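Local coordinates for glycogen synthase (Cyanobacterium sp. CLg1, PDB 6GNF), which belongs to the starch and bacterial glycogen synthase family of glycosyltransferases, with two Rossmann-like domains in a GT-B arrangement and ADP bound in the model, at residues V336-E341 and I350-F355; A370-L375 and C380-L385; K376-Q381 and V497-A502. One frame throughout, in Å; residues are numbered along the deposited sequence.

Contact 1: V336-E341 and I350-F355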
loop_
_atom_site.group_PDB
_atom_site.type_symbol
_atom_site.label_atom_id
_atom_site.label_comp_id
_atom_site.label_asym_id
_atom_site.label_seq_id
_atom_site.Cartn_x
_atom_site.Cartn_y
_atom_site.Cartn_z
ATOM N N VAL A 336 -16.215 -24.791 4.726
ATOM C CA VAL A 336 -15.777 -26.159 5.013
ATOM C C VAL A 336 -14.428 -26.490 4.361
ATOM O O VAL A 336 -13.618 -27.211 4.943
ATOM C CB VAL A 336 -16.878 -27.170 4.614
ATOM C CG1 VAL A 336 -16.347 -28.586 4.463
ATOM C CG2 VAL A 336 -18.060 -27.076 5.570
ATOM N N ALA A 337 -14.187 -25.965 3.160
ATOM C CA ALA A 337 -12.908 -26.155 2.471
ATOM C C ALA A 337 -11.750 -25.477 3.214
ATOM O O ALA A 337 -10.675 -26.063 3.363
ATOM C CB ALA A 337 -12.991 -25.632 1.045
ATOM N N LEU A 338 -11.979 -24.248 3.671
ATOM C CA LEU A 338 -10.992 -23.517 4.466
ATOM C C LEU A 338 -10.690 -24.259 5.759
ATOM O O LEU A 338 -9.530 -24.459 6.118
ATOM C CB LEU A 338 -11.507 -22.112 4.792
ATOM C CG LEU A 338 -10.625 -21.192 5.640
ATOM C CD1 LEU A 338 -9.281 -20.944 4.971
ATOM C CD2 LEU A 338 -11.351 -19.882 5.893
ATOM N N GLN A 339 -11.744 -24.670 6.452
ATOM C CA GLN A 339 -11.604 -25.405 7.702
ATOM C C GLN A 339 -10.724 -26.636 7.527
ATOM O O GLN A 339 -9.797 -26.845 8.314
ATOM C CB GLN A 339 -12.979 -25.799 8.252
ATOM C CG GLN A 339 -13.738 -24.611 8.818
ATOM C CD GLN A 339 -15.134 -24.954 9.295
ATOM O OE1 GLN A 339 -15.780 -25.860 8.775
ATOM N NE2 GLN A 339 -15.618 -24.212 10.286
ATOM N N LYS A 340 -11.041 -27.458 6.530
ATOM C CA LYS A 340 -10.244 -28.648 6.244
ATOM C C LYS A 340 -8.811 -28.299 5.849
ATOM O O LYS A 340 -7.871 -28.941 6.300
ATOM C CB LYS A 340 -10.884 -29.494 5.142
ATOM C CG LYS A 340 -9.957 -30.578 4.610
ATOM C CD LYS A 340 -10.708 -31.757 4.033
ATOM C CE LYS A 340 -9.753 -32.904 3.744
ATOM N NZ LYS A 340 -8.712 -32.513 2.753
ATOM N N GLU A 341 -8.646 -27.299 4.998
ATOM C CA GLU A 341 -7.310 -26.896 4.558
ATOM C C GLU A 341 -6.412 -26.510 5.740
ATOM O O GLU A 341 -5.207 -26.735 5.704
ATOM C CB GLU A 341 -7.404 -25.725 3.572
ATOM C CG GLU A 341 -6.123 -25.436 2.801
ATOM C CD GLU A 341 -5.844 -26.416 1.683
ATOM O OE1 GLU A 341 -6.461 -27.500 1.626
ATOM O OE2 GLU A 341 -4.988 -26.083 0.839
ATOM N N ILE A 350 -19.654 -22.779 13.180
ATOM C CA ILE A 350 -18.680 -22.093 14.032
ATOM C C ILE A 350 -18.187 -20.846 13.309
ATOM O O ILE A 350 -17.638 -20.960 12.215
ATOM C CB ILE A 350 -17.475 -22.990 14.370
ATOM C CG1 ILE A 350 -17.930 -24.180 15.220
ATOM C CG2 ILE A 350 -16.411 -22.205 15.128
ATOM C CD1 ILE A 350 -16.918 -25.303 15.291
ATOM N N PRO A 351 -18.368 -19.656 13.919
ATOM C CA PRO A 351 -17.943 -18.429 13.238
ATOM C C PRO A 351 -16.431 -18.383 13.058
ATOM O O PRO A 351 -15.695 -18.661 14.004
ATOM C CB PRO A 351 -18.417 -17.314 14.178
ATOM C CG PRO A 351 -18.512 -17.953 15.518
ATOM C CD PRO A 351 -18.887 -19.386 15.273
ATOM N N LEU A 352 -15.984 -18.029 11.855
ATOM C CA LEU A 352 -14.564 -18.040 11.527
ATOM C C LEU A 352 -14.061 -16.641 11.194
ATOM O O LEU A 352 -14.656 -15.941 10.382
ATOM C CB LEU A 352 -14.304 -18.983 10.351
ATOM C CG LEU A 352 -12.835 -19.354 10.105
ATOM C CD1 LEU A 352 -12.719 -20.762 9.552
ATOM C CD2 LEU A 352 -12.141 -18.383 9.167
ATOM N N PHE A 353 -12.956 -16.256 11.833
ATOM C CA PHE A 353 -12.276 -14.980 11.592
ATOM C C PHE A 353 -10.995 -15.209 10.795
ATOM O O PHE A 353 -10.225 -16.115 11.099
ATOM C CB PHE A 353 -11.900 -14.319 12.918
ATOM C CG PHE A 353 -13.074 -13.829 13.713
ATOM C CD1 PHE A 353 -13.756 -14.682 14.562
ATOM C CD2 PHE A 353 -13.482 -12.504 13.628
ATOM C CE1 PHE A 353 -14.835 -14.228 15.305
ATOM C CE2 PHE A 353 -14.560 -12.043 14.364
ATOM C CZ PHE A 353 -15.239 -12.905 15.206
ATOM N N GLY A 354 -10.763 -14.381 9.782
ATOM C CA GLY A 354 -9.573 -14.496 8.944
ATOM C C GLY A 354 -8.736 -13.228 8.931
ATOM O O GLY A 354 -9.268 -12.126 8.790
ATOM N N PHE A 355 -7.422 -13.386 9.077
ATOM C CA PHE A 355 -6.481 -12.272 8.966
ATOM C C PHE A 355 -5.500 -12.539 7.834
ATOM O O PHE A 355 -4.963 -13.637 7.707
ATOM C CB PHE A 355 -5.717 -12.072 10.280
ATOM C CG PHE A 355 -4.568 -11.104 10.170
ATOM C CD1 PHE A 355 -3.322 -11.527 9.728
ATOM C CD2 PHE A 355 -4.732 -9.766 10.509
ATOM C CE1 PHE A 355 -2.264 -10.638 9.619
ATOM C CE2 PHE A 355 -3.678 -8.876 10.413
ATOM C CZ PHE A 355 -2.441 -9.314 9.965
#
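Leu352 projects from its strand toward helical residues Leu338 and Gln339, and its side chain can be traced outward one atom at a time. CB leaves the backbone in the direction of the helix but stays short of contact, as does CG. That carbon lies anti to the backbone N (chi1 -166°), which carries the branch point beside the carbonyl carbon and turns both methyls to the helix. Leu352 CD1 touches two partners, Leu338 CD2 and Gln339 CG, each at 4.0 Å and in directions about a right angle apart. Leu352 CD2 has the closer approach, 3.7 Å from Leu338 CD2. A single methyl of Leu338 therefore meets both tips of Leu352, the side chains lying at a slant.

This is helix-on-sheet packing in the C-terminal Rossmann-like domain of a GT-B protein: helix 327-341 lies against a face of the parallel sheet at strand 352-356, next to helix 414-423, whose Phe419 and Ile420 also touch Leu338. The CA atoms of Gln339 and Leu352, the nearest pair, are 8.8 Å apart, and the two segments bury 166 Å² without any hydrogen bond between them.

Gln339 runs alongside Leu352, the two chains pointing opposite ways. CG, set beside the backbone N (chi1 -73°), is the methylene that meets the leucine; the extended chain beyond it carries the amide on toward Ile350, where NE2 lies 4.3 Å from Ile350 O, too far for a hydrogen bond. The amide bonds to other partners: OE1 accepts from Asp347 N, NE2 donates to Gln381 OE1.

Contact 2: A370-L375 and C380-L385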
loop_
_atom_site.group_PDB
_atom_site.type_symbol
_atom_site.label_atom_id
_atom_site.label_comp_id
_atom_site.label_asym_id
_atom_site.label_seq_id
_atom_site.Cartn_x
_atom_site.Cartn_y
_atom_site.Cartn_z
ATOM N N ALA A 370 -1.308 -12.796 20.750
ATOM C CA ALA A 370 -1.365 -12.581 22.197
ATOM C C ALA A 370 -2.775 -12.783 22.760
ATOM O O ALA A 370 -2.931 -13.063 23.949
ATOM C CB ALA A 370 -0.854 -11.193 22.549
ATOM N N ALA A 371 -3.792 -12.656 21.909
ATOM C CA ALA A 371 -5.187 -12.760 22.343
ATOM C C ALA A 371 -5.673 -14.196 22.532
ATOM O O ALA A 371 -6.762 -14.403 23.068
ATOM C CB ALA A 371 -6.093 -12.042 21.353
ATOM N N MET A 372 -4.875 -15.175 22.103
ATOM C CA MET A 372 -5.315 -16.579 22.052
ATOM C C MET A 372 -5.877 -17.128 23.364
ATOM O O MET A 372 -6.925 -17.775 23.348
ATOM C CB MET A 372 -4.185 -17.484 21.546
ATOM C CG MET A 372 -3.862 -17.294 20.071
ATOM S SD MET A 372 -5.139 -17.968 18.988
ATOM C CE MET A 372 -4.899 -16.974 17.517
ATOM N N PRO A 373 -5.209 -16.855 24.502
ATOM C CA PRO A 373 -5.750 -17.356 25.772
ATOM C C PRO A 373 -7.185 -16.897 26.039
ATOM O O PRO A 373 -7.989 -17.675 26.552
ATOM C CB PRO A 373 -4.792 -16.776 26.820
ATOM C CG PRO A 373 -3.521 -16.524 26.077
ATOM C CD PRO A 373 -3.943 -16.123 24.699
ATOM N N LYS A 374 -7.510 -15.661 25.664
ATOM C CA LYS A 374 -8.859 -15.129 25.854
ATOM C C LYS A 374 -9.838 -15.548 24.757
ATOM O O LYS A 374 -11.047 -15.451 24.940
ATOM C CB LYS A 374 -8.828 -13.602 25.921
ATOM C CG LYS A 374 -8.163 -13.034 27.168
ATOM C CD LYS A 374 -8.784 -11.696 27.549
ATOM C CE LYS A 374 -8.043 -11.018 28.690
ATOM N NZ LYS A 374 -6.867 -10.259 28.184
ATOM N N LEU A 375 -9.322 -15.949 23.603
ATOM C CA LEU A 375 -10.178 -16.227 22.445
ATOM C C LEU A 375 -10.998 -17.511 22.563
ATOM O O LEU A 375 -12.104 -17.606 22.018
ATOM C CB LEU A 375 -9.350 -16.263 21.157
ATOM C CG LEU A 375 -8.849 -14.915 20.635
ATOM C CD1 LEU A 375 -7.996 -15.123 19.393
ATOM C CD2 LEU A 375 -10.000 -13.963 20.344
ATOM N N CYS A 380 -15.021 -19.570 18.550
ATOM C CA CYS A 380 -14.825 -19.208 17.151
ATOM C C CYS A 380 -13.548 -19.838 16.622
ATOM O O CYS A 380 -12.794 -20.454 17.373
ATOM C CB CYS A 380 -14.744 -17.688 17.009
ATOM S SG CYS A 380 -13.344 -16.936 17.871
ATOM N N GLN A 381 -13.325 -19.695 15.322
ATOM C CA GLN A 381 -12.086 -20.134 14.703
ATOM C C GLN A 381 -11.335 -18.926 14.165
ATOM O O GLN A 381 -11.946 -17.918 13.817
ATOM C CB GLN A 381 -12.372 -21.152 13.599
ATOM C CG GLN A 381 -12.780 -22.511 14.148
ATOM C CD GLN A 381 -13.155 -23.510 13.071
ATOM O OE1 GLN A 381 -13.088 -23.207 11.881
ATOM N NE2 GLN A 381 -13.561 -24.706 13.487
ATOM N N VAL A 382 -10.007 -19.023 14.136
ATOM C CA VAL A 382 -9.160 -17.938 13.647
ATOM C C VAL A 382 -8.101 -18.485 12.705
ATOM O O VAL A 382 -7.396 -19.437 13.030
ATOM C CB VAL A 382 -8.439 -17.192 14.793
ATOM C CG1 VAL A 382 -7.592 -16.055 14.238
ATOM C CG2 VAL A 382 -9.443 -16.664 15.807
ATOM N N VAL A 383 -7.989 -17.866 11.539
ATOM C CA VAL A 383 -6.958 -18.218 10.576
ATOM C C VAL A 383 -6.125 -16.976 10.312
ATOM O O VAL A 383 -6.677 -15.898 10.098
ATOM C CB VAL A 383 -7.572 -18.741 9.267
ATOM C CG1 VAL A 383 -6.483 -19.065 8.261
ATOM C CG2 VAL A 383 -8.421 -19.973 9.550
ATOM N N ILE A 384 -4.800 -17.129 10.357
ATOM C CA ILE A 384 -3.877 -16.000 10.241
ATOM C C ILE A 384 -2.818 -16.265 9.173
ATOM O O ILE A 384 -2.073 -17.236 9.260
ATOM C CB ILE A 384 -3.159 -15.731 11.578
ATOM C CG1 ILE A 384 -4.138 -15.761 12.750
ATOM C CG2 ILE A 384 -2.448 -14.388 11.532
ATOM C CD1 ILE A 384 -3.459 -15.828 14.099
ATOM N N LEU A 385 -2.757 -15.396 8.172
ATOM C CA LEU A 385 -1.819 -15.545 7.065
ATOM C C LEU A 385 -0.965 -14.285 6.925
ATOM O O LEU A 385 -1.497 -13.200 6.727
ATOM C CB LEU A 385 -2.589 -15.806 5.764
ATOM C CG LEU A 385 -1.780 -15.872 4.462
ATOM C CD1 LEU A 385 -0.841 -17.074 4.469
ATOM C CD2 LEU A 385 -2.703 -15.916 3.252
#
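Met372 and Ile384 reach for each other tip to tip, while Leu375 lies across Val382 at about a right angle; these two pairings pack the last connecting helix of a beta-alpha-beta crossover on the strand that follows it. The chain leaves strand 352-356, passes through helices 365-370 and 372-375, and returns as strand 381-385, the parallel neighbour of the first strand in a Rossmann-like sheet. The segments bury 168 Å² between them, every touching residue is buried, and no hydrogen bond joins them, so the contact is one of apolar packing.

The CB of Met372 does not itself head for the strand. A bend at chi2 (-72°) swings the sulfur and terminal methyl round, and the methyl alone makes the contact: Met372 CE is 3.9 Å from Ile384 CD1. The isoleucine answers with the far end of its longer branch, CG1 being anti to the carbonyl carbon (chi1 -45°). The same methionine methyl also faces the next inward-pointing residue two positions back, with Met372 CE 4.3 Å from Val382 CG1.

Val382 divides its branches between the two helical residues. CG1 belongs to Met372, whereas CG2 takes the crosswise approach of Leu375, whose CD1 is 4.2 Å from Val382 CG2. Leu375, with its CB directed at the strand, also packs on Phe405 and on Met499 of helix 485-503. On the strand's other edge from 352-356, the backbone of Val382 bonds to Phe405 and Lys407.

Where the chain turns back, the CA atoms of Leu375 and Cys380 are 7.6 Å apart, and Leu375 O stands 4.4 Å from Cys380 SG.

Contact 3: K376-Q381 and V497-A502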
loop_
_atom_site.group_PDB
_atom_site.type_symbol
_atom_site.label_atom_id
_atom_site.label_comp_id
_atom_site.label_asym_id
_atom_site.label_seq_id
_atom_site.Cartn_x
_atom_site.Cartn_y
_atom_site.Cartn_z
ATOM N N LYS A 376 -10.470 -18.504 23.271
ATOM C CA LYS A 376 -11.163 -19.786 23.382
ATOM C C LYS A 376 -12.580 -19.616 23.936
ATOM O O LYS A 376 -13.492 -20.354 23.563
ATOM C CB LYS A 376 -10.376 -20.774 24.246
ATOM C CG LYS A 376 -10.801 -22.210 24.004
ATOM C CD LYS A 376 -9.896 -23.223 24.682
ATOM C CE LYS A 376 -10.195 -24.627 24.171
ATOM N NZ LYS A 376 -9.745 -25.692 25.110
ATOM N N GLN A 377 -12.753 -18.629 24.811
ATOM C CA GLN A 377 -14.054 -18.304 25.398
ATOM C C GLN A 377 -15.118 -17.924 24.361
ATOM O O GLN A 377 -16.309 -18.112 24.598
ATOM C CB GLN A 377 -13.891 -17.156 26.410
ATOM C CG GLN A 377 -13.034 -17.482 27.633
ATOM C CD GLN A 377 -13.597 -18.599 28.511
ATOM O OE1 GLN A 377 -14.669 -19.147 28.244
ATOM N NE2 GLN A 377 -12.883 -18.924 29.583
ATOM N N LEU A 378 -14.689 -17.399 23.212
ATOM C CA LEU A 378 -15.620 -16.887 22.203
ATOM C C LEU A 378 -16.258 -17.957 21.313
ATOM O O LEU A 378 -17.209 -17.654 20.592
ATOM C CB LEU A 378 -14.920 -15.864 21.313
ATOM C CG LEU A 378 -14.230 -14.686 22.002
ATOM C CD1 LEU A 378 -13.751 -13.700 20.949
ATOM C CD2 LEU A 378 -15.151 -13.998 22.998
ATOM N N ASN A 379 -15.731 -19.181 21.345
ATOM C CA ASN A 379 -16.228 -20.285 20.507
ATOM C C ASN A 379 -16.199 -19.946 19.025
ATOM O O ASN A 379 -17.215 -20.008 18.331
ATOM C CB ASN A 379 -17.644 -20.704 20.912
ATOM C CG ASN A 379 -17.706 -21.271 22.308
ATOM O OD1 ASN A 379 -18.422 -20.760 23.168
ATOM N ND2 ASN A 379 -16.960 -22.344 22.542
ATOM N N CYS A 380 -15.021 -19.570 18.550
ATOM C CA CYS A 380 -14.825 -19.208 17.151
ATOM C C CYS A 380 -13.548 -19.838 16.622
ATOM O O CYS A 380 -12.794 -20.454 17.373
ATOM C CB CYS A 380 -14.744 -17.688 17.009
ATOM S SG CYS A 380 -13.344 -16.936 17.871
ATOM N N GLN A 381 -13.325 -19.695 15.322
ATOM C CA GLN A 381 -12.086 -20.134 14.703
ATOM C C GLN A 381 -11.335 -18.926 14.165
ATOM O O GLN A 381 -11.946 -17.918 13.817
ATOM C CB GLN A 381 -12.372 -21.152 13.599
ATOM C CG GLN A 381 -12.780 -22.511 14.148
ATOM C CD GLN A 381 -13.155 -23.510 13.071
ATOM O OE1 GLN A 381 -13.088 -23.207 11.881
ATOM N NE2 GLN A 381 -13.561 -24.706 13.487
ATOM N N VAL A 497 -13.501 -6.668 21.996
ATOM C CA VAL A 497 -14.732 -5.878 22.051
ATOM C C VAL A 497 -15.414 -5.857 20.680
ATOM O O VAL A 497 -16.628 -6.072 20.587
ATOM C CB VAL A 497 -14.468 -4.436 22.557
ATOM C CG1 VAL A 497 -15.639 -3.508 22.247
ATOM C CG2 VAL A 497 -14.195 -4.451 24.056
ATOM N N GLY A 498 -14.634 -5.618 19.627
ATOM C CA GLY A 498 -15.161 -5.621 18.266
ATOM C C GLY A 498 -15.659 -6.986 17.836
ATOM O O GLY A 498 -16.732 -7.103 17.244
ATOM N N MET A 499 -14.901 -8.024 18.163
ATOM C CA MET A 499 -15.276 -9.391 17.789
ATOM C C MET A 499 -16.583 -9.804 18.462
ATOM O O MET A 499 -17.435 -10.432 17.836
ATOM C CB MET A 499 -14.157 -10.376 18.144
ATOM C CG MET A 499 -12.888 -10.164 17.331
ATOM S SD MET A 499 -11.484 -11.103 17.953
ATOM C CE MET A 499 -11.938 -12.758 17.444
ATOM N N LYS A 500 -16.744 -9.431 19.732
ATOM C CA LYS A 500 -17.974 -9.726 20.474
ATOM C C LYS A 500 -19.179 -8.992 19.896
ATOM O O LYS A 500 -20.266 -9.558 19.839
ATOM C CB LYS A 500 -17.821 -9.371 21.953
ATOM C CG LYS A 500 -16.995 -10.374 22.735
ATOM C CD LYS A 500 -16.926 -10.002 24.206
ATOM C CE LYS A 500 -16.546 -11.195 25.069
ATOM N NZ LYS A 500 -16.517 -10.833 26.511
ATOM N N LYS A 501 -18.999 -7.728 19.510
ATOM C CA LYS A 501 -20.061 -6.996 18.828
ATOM C C LYS A 501 -20.565 -7.807 17.642
ATOM O O LYS A 501 -21.766 -7.968 17.459
ATOM C CB LYS A 501 -19.572 -5.640 18.323
ATOM C CG LYS A 501 -19.700 -4.470 19.280
ATOM C CD LYS A 501 -19.182 -3.210 18.581
ATOM C CE LYS A 501 -19.429 -1.940 19.376
ATOM N NZ LYS A 501 -18.594 -1.884 20.605
ATOM N N ALA A 502 -19.635 -8.317 16.840
ATOM C CA ALA A 502 -19.971 -9.058 15.628
ATOM C C ALA A 502 -20.637 -10.392 15.926
ATOM O O ALA A 502 -21.613 -10.757 15.270
ATOM C CB ALA A 502 -18.731 -9.278 14.778
#
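Two torsions help bring Leu378 and Met499 together. In Leu378, CG lies anti to the carbonyl carbon and beside the backbone N (chi1 -54°), which sends the branched end out from the short 3-10 turn toward the helix. In Met499 the chain runs extended through chi2 and then bends at chi3 (73°), turning its terminal methyl to the loop. The two side chains cross at about a right angle, with Leu378 CD1 4.1 Å from Met499 CE.

The other methyl of Leu378 serves a different neighbour. Leu378 CD2 rests against the aliphatic part of Lys500, 3.8 Å from Lys500 CE and 4.1 Å from Lys500 CG. Because the lysine chain is extended beyond CG, alternate methylenes present themselves to one methyl, again crosswise, while the ammonium end runs on past the leucine. The leucine is thus forked over two consecutive helical residues, the buried Met499 and the exposed Lys500, with Lys500 on the solvent side and Leu378 at the centre of the contact.

Cys380 completes the set from the strand side. Asn379, in a left-handed backbone conformation, ends the turn, and beyond it Cys380 SG comes 4.4 Å from Met499 CE, so that one methionine methyl meets both loop residues. The backbones are nearest at Leu378 and Lys500, whose CA atoms are 7.7 Å apart; 149 Å² is buried, with no hydrogen bond across.

Met499 packs further inward on Phe353 and Leu428 of the parallel sheet. Helix 485-503 thereby lies on the sheet and beside the loop entering strand 381-385, as flanking helices do in the C-terminal Rossmann-like domain of GT-B glycosyltransferases.

How the contacts relate
Contacts 1 and 2 lie on opposite faces of one parallel sheet, with centres about 12 Å apart. Their strands, 352-356 and 381-385, are neighbours, joined by probable hydrogen bonds from Phe353 N to Gln381 O and from Phe355 N to Val383 O, both 2.8 Å. Contact 3 is on the same face as contact 2, their centres about 9 Å apart; they share Cys380 and Gln381, and Leu375 CD2 approaches Met499 CE to 3.7 Å. Contact 3 lies about 14 Å from contact 1, centre to centre. Toward the ligand, Leu385, the last residue of segment 380-385, touches ADP, whereas the side chains of Ile384 and Leu338 stay about 9 and 12 Å from it.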